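Long-range contacts in Non-structural protein 5 (PDB 2WA2), which probably transfers methyl groups from S-adenosylmethionine to the cap of the viral RNA, through its N7- and 2'-O-methyltransferase domain: residues 215-220 against 235-240; 187-192 against 229-234. The protein carries 4 engineered substitutions. All coordinates share one frame; numbering follows the deposited sequence.

Interaction 1. Residues 215-220 against 235-240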
# COMPACT_ATOMS: atom_id res chain seq x y z
N GLY A 215 8.90 -0.70 8.82
CA GLY A 215 8.28 -1.94 9.27
C GLY A 215 7.08 -2.23 8.39
O GLY A 215 6.79 -1.47 7.45
N LEU A 216 6.40 -3.32 8.67
CA LEU A 216 5.28 -3.73 7.82
C LEU A 216 4.06 -3.88 8.69
O LEU A 216 4.08 -4.63 9.69
CB LEU A 216 5.59 -5.05 7.07
CG LEU A 216 4.55 -5.44 6.03
CD1 LEU A 216 4.72 -4.56 4.77
CD2 LEU A 216 4.59 -6.96 5.66
N ILE A 217 2.98 -3.20 8.34
CA ILE A 217 1.79 -3.20 9.19
C ILE A 217 0.52 -3.58 8.43
O ILE A 217 0.42 -3.37 7.21
CB ILE A 217 1.59 -1.84 9.93
CG1 ILE A 217 1.36 -0.70 8.91
CG2 ILE A 217 2.79 -1.56 10.89
CD1 ILE A 217 0.97 0.67 9.49
N ARG A 218 -0.43 -4.16 9.17
CA ARG A 218 -1.74 -4.48 8.64
C ARG A 218 -2.74 -3.43 9.13
O ARG A 218 -2.88 -3.21 10.33
CB ARG A 218 -2.16 -5.89 9.13
CG ARG A 218 -3.63 -6.24 8.88
CD ARG A 218 -3.80 -6.54 7.37
NE ARG A 218 -5.13 -7.08 7.10
CZ ARG A 218 -5.52 -7.56 5.93
NH1 ARG A 218 -4.71 -7.49 4.87
NH2 ARG A 218 -6.73 -8.07 5.82
N VAL A 219 -3.44 -2.79 8.20
CA VAL A 219 -4.51 -1.86 8.56
C VAL A 219 -5.78 -2.71 8.78
O VAL A 219 -6.16 -3.49 7.92
CB VAL A 219 -4.70 -0.83 7.43
CG1 VAL A 219 -5.69 0.22 7.85
CG2 VAL A 219 -3.34 -0.19 7.07
N PRO A 220 -6.40 -2.59 9.96
CA PRO A 220 -7.59 -3.40 10.30
C PRO A 220 -8.82 -3.09 9.45
O PRO A 220 -9.78 -3.87 9.44
CB PRO A 220 -7.84 -3.07 11.78
CG PRO A 220 -7.16 -1.77 12.01
CD PRO A 220 -5.95 -1.76 11.10
N ILE A 235 6.89 3.06 11.82
CA ILE A 235 6.81 1.92 12.74
C ILE A 235 7.93 0.95 12.38
O ILE A 235 8.07 0.59 11.22
CB ILE A 235 5.40 1.28 12.70
CG1 ILE A 235 4.37 2.31 13.18
CG2 ILE A 235 5.35 -0.05 13.53
CD1 ILE A 235 2.90 1.98 12.92
N LYS A 236 8.72 0.54 13.37
CA LYS A 236 9.81 -0.41 13.15
C LYS A 236 9.47 -1.74 13.82
O LYS A 236 9.39 -1.80 15.04
CB LYS A 236 11.12 0.13 13.73
CG LYS A 236 11.72 1.27 12.96
CD LYS A 236 12.89 1.86 13.73
CE LYS A 236 14.06 2.14 12.79
NZ LYS A 236 14.80 0.91 12.40
N ASN A 237 9.21 -2.77 13.02
CA ASN A 237 8.74 -4.03 13.59
C ASN A 237 9.31 -5.26 12.92
O ASN A 237 10.20 -5.18 12.06
CB ASN A 237 7.20 -4.08 13.69
CG ASN A 237 6.51 -4.10 12.32
OD1 ASN A 237 7.19 -4.12 11.30
ND2 ASN A 237 5.17 -4.10 12.31
N ASN A 238 8.86 -6.40 13.41
CA ASN A 238 9.27 -7.71 12.95
C ASN A 238 8.38 -8.08 11.75
O ASN A 238 7.24 -8.54 11.92
CB ASN A 238 9.09 -8.69 14.12
CG ASN A 238 9.28 -10.12 13.73
OD1 ASN A 238 9.69 -10.44 12.61
ND2 ASN A 238 8.98 -11.01 14.67
N ILE A 239 8.90 -7.81 10.57
CA ILE A 239 8.14 -7.98 9.31
C ILE A 239 7.55 -9.41 9.15
O ILE A 239 6.32 -9.56 9.04
CB ILE A 239 8.99 -7.54 8.10
CG1 ILE A 239 9.21 -6.01 8.13
CG2 ILE A 239 8.32 -7.96 6.76
CD1 ILE A 239 10.23 -5.53 7.06
N MET A 240 8.42 -10.42 9.18
CA MET A 240 8.03 -11.83 8.92
C MET A 240 6.98 -12.30 9.93
O MET A 240 5.98 -12.92 9.55
CB MET A 240 9.27 -12.77 8.94
CG MET A 240 10.31 -12.47 7.84
SD MET A 240 11.90 -13.34 8.03
CE MET A 240 11.43 -14.93 7.32

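Interaction 2. Residues 187-192 against 229-234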
# COMPACT_ATOMS: atom_id res chain seq x y z
N CYS A 187 13.72 10.00 3.77
CA CYS A 187 12.34 10.36 3.53
C CYS A 187 11.42 9.40 4.26
O CYS A 187 11.80 8.26 4.56
CB CYS A 187 12.02 10.35 2.03
SG CYS A 187 12.08 8.73 1.27
N GLY A 188 10.22 9.89 4.55
CA GLY A 188 9.11 9.07 5.04
C GLY A 188 8.51 8.28 3.88
O GLY A 188 8.68 8.65 2.69
N PHE A 189 7.82 7.19 4.20
CA PHE A 189 7.23 6.37 3.13
C PHE A 189 6.06 5.51 3.63
O PHE A 189 5.95 5.17 4.83
CB PHE A 189 8.32 5.53 2.41
CG PHE A 189 9.15 4.67 3.33
CD1 PHE A 189 8.67 3.43 3.79
CD2 PHE A 189 10.41 5.10 3.75
CE1 PHE A 189 9.46 2.65 4.66
CE2 PHE A 189 11.19 4.31 4.61
CZ PHE A 189 10.70 3.09 5.07
N CYS A 190 5.16 5.18 2.71
CA CYS A 190 4.06 4.29 3.04
C CYS A 190 3.72 3.65 1.72
O CYS A 190 3.25 4.33 0.82
CB CYS A 190 2.88 5.06 3.62
SG CYS A 190 1.43 4.09 3.90
N VAL A 191 3.98 2.34 1.64
CA VAL A 191 3.97 1.60 0.38
C VAL A 191 3.09 0.34 0.54
O VAL A 191 3.35 -0.50 1.41
CB VAL A 191 5.40 1.17 -0.03
CG1 VAL A 191 5.34 0.37 -1.32
CG2 VAL A 191 6.34 2.45 -0.19
N LYS A 192 2.07 0.21 -0.31
CA LYS A 192 1.30 -1.04 -0.37
C LYS A 192 2.15 -2.26 -0.75
O LYS A 192 2.93 -2.22 -1.72
CB LYS A 192 0.12 -0.90 -1.33
CG LYS A 192 -0.86 -2.09 -1.25
CD LYS A 192 -2.09 -1.87 -2.17
CE LYS A 192 -2.83 -3.18 -2.32
NZ LYS A 192 -4.19 -2.97 -2.93
N MET A 229 -0.50 -5.48 3.07
CA MET A 229 0.09 -4.81 4.23
C MET A 229 0.88 -3.58 3.75
O MET A 229 1.07 -3.39 2.53
CB MET A 229 0.96 -5.81 5.01
CG MET A 229 0.11 -6.93 5.63
SD MET A 229 1.09 -8.24 6.39
CE MET A 229 1.80 -7.37 7.83
N TYR A 230 1.29 -2.72 4.68
CA TYR A 230 1.87 -1.44 4.29
C TYR A 230 3.27 -1.29 4.84
O TYR A 230 3.48 -1.42 6.05
CB TYR A 230 0.97 -0.27 4.67
CG TYR A 230 -0.21 -0.21 3.72
CD1 TYR A 230 -0.14 0.56 2.55
CD2 TYR A 230 -1.36 -0.95 3.97
CE1 TYR A 230 -1.21 0.60 1.66
CE2 TYR A 230 -2.45 -0.93 3.07
CZ TYR A 230 -2.35 -0.15 1.92
OH TYR A 230 -3.38 -0.13 1.00
N PHE A 231 4.22 -1.06 3.96
CA PHE A 231 5.61 -0.89 4.38
C PHE A 231 5.75 0.59 4.69
O PHE A 231 5.60 1.44 3.80
CB PHE A 231 6.58 -1.34 3.27
CG PHE A 231 8.04 -1.13 3.60
CD1 PHE A 231 8.64 -1.80 4.68
CD2 PHE A 231 8.84 -0.29 2.80
CE1 PHE A 231 10.00 -1.61 4.98
CE2 PHE A 231 10.22 -0.10 3.10
CZ PHE A 231 10.79 -0.74 4.19
N VAL A 232 6.04 0.88 5.97
CA VAL A 232 5.93 2.24 6.49
C VAL A 232 7.22 2.68 7.24
O VAL A 232 7.94 1.84 7.81
CB VAL A 232 4.67 2.42 7.41
CG1 VAL A 232 3.31 2.18 6.66
CG2 VAL A 232 4.74 1.51 8.65
N SER A 233 7.52 3.97 7.20
CA SER A 233 8.73 4.50 7.81
C SER A 233 8.58 4.69 9.33
O SER A 233 9.58 4.64 10.02
CB SER A 233 9.13 5.83 7.16
OG SER A 233 8.02 6.68 7.06
N GLY A 234 7.35 4.91 9.81
CA GLY A 234 7.11 5.38 11.19
C GLY A 234 7.11 4.30 12.25
O GLY A 234 7.31 4.58 13.45

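Interaction 1. Residues 215-220 against 235-240
One edge of the Rossmann-like methyltransferase sheet is closed here by an asparagine side chain: N237, in the turn between strand 229-232 and helix 239-254, pairs through its carboxamide with the backbone of L216 on the edge strand 215-217. Both ends of the amide are used. OD1 accepts the L216 N-H at 2.9 Å, with the donor tilted 17° from the carbonyl plane, while ND2 donates a hydrogen bond to L216 O at 2.9 Å. That oxygen lies close to the amide plane of N237, yet ND2 stands well above the carbonyl plane of L216. The amide thus stands in for a neighbouring strand, as a side-chain mimic of main-chain pairing. With its CG placed between backbone N and carbonyl carbon (chi1 67°), N237 folds back toward the strand.

Apolar groups flank the amide. L216 crosses I239, in the first turn of the helix, at about a right angle, and M206 and Q209 of helix 199-212 also touch I239. At the other flank I217 meets I235, CG2 to CG2 at 4.0 Å. The methyl CG2 of I217 also lies 3.8 Å from ND2 of N237, beside the hydrogen-bonded amide.

Interaction 2. Residues 187-192 against 229-234
Two short backbone bonds join V191 and F231, the hydrogen-bonded pair of an antiparallel ladder between strands 188-192 and 229-232: F231 N to V191 O and V191 N to F231 O are both 2.8 Å, the first the straighter at 164°. Strand 229-232 is inserted antiparallel between 188-193 and 215-217, as in the Rossmann-like fold of S-adenosylmethionine-dependent methyltransferases. Just past that strand S233 prolongs the pairing, its N donating to F189 O at 3.1 Å. OG, set by a chi1 of 48° between the serine's own N and carbonyl carbon, receives the F189 N-H at 2.9 Å.

The same serine presses CB onto the F189 ring, a CH-pi contact 3.6 Å above the plane, over its centre. F189 CE1 in turn lies over one face of F231, toward the rim; the rings form an offset pair with little overlap, planes 24° and centroids 4.9 Å apart.

C190, Y230, V232 and K192 project from the opposite side of the sheet. C190 SG touches V232 CG1 and approaches the Y230 ring obliquely. K192 CB packs against Y230 CE1 at 3.6 Å, and the extended chain passes the phenol oxygen before NZ reaches the E228 carboxylate and G157 O. Y230 OH is hydrogen-bonded to OD1 of D155. Main-chain bonds thus hold the seam, a serine hydroxyl standing in at one end, while its K192 end turns polar near the bound S-adenosylmethionine.

Strand 229-232 unites the two contacts, whose centres are about 9 Å apart: it pairs with 187-192 in interaction 2 and, antiparallel again, with strand 215-217. Probable hydrogen bonds bridge them, Y230 N to I217 O at 2.8 Å and V232 N to G215 O at 2.9 Å, and L216 packs on F231. The chain then leaves this strand through S233, enters 235-240 and passes the edge strand 215-217 on the side away from 229-232, where interaction 1 forms. Interaction 2 reaches toward the cofactor, the K192 side chain being about 6 Å from bound S-adenosylmethionine; interaction 1 caps the 215-217 edge of the sheet.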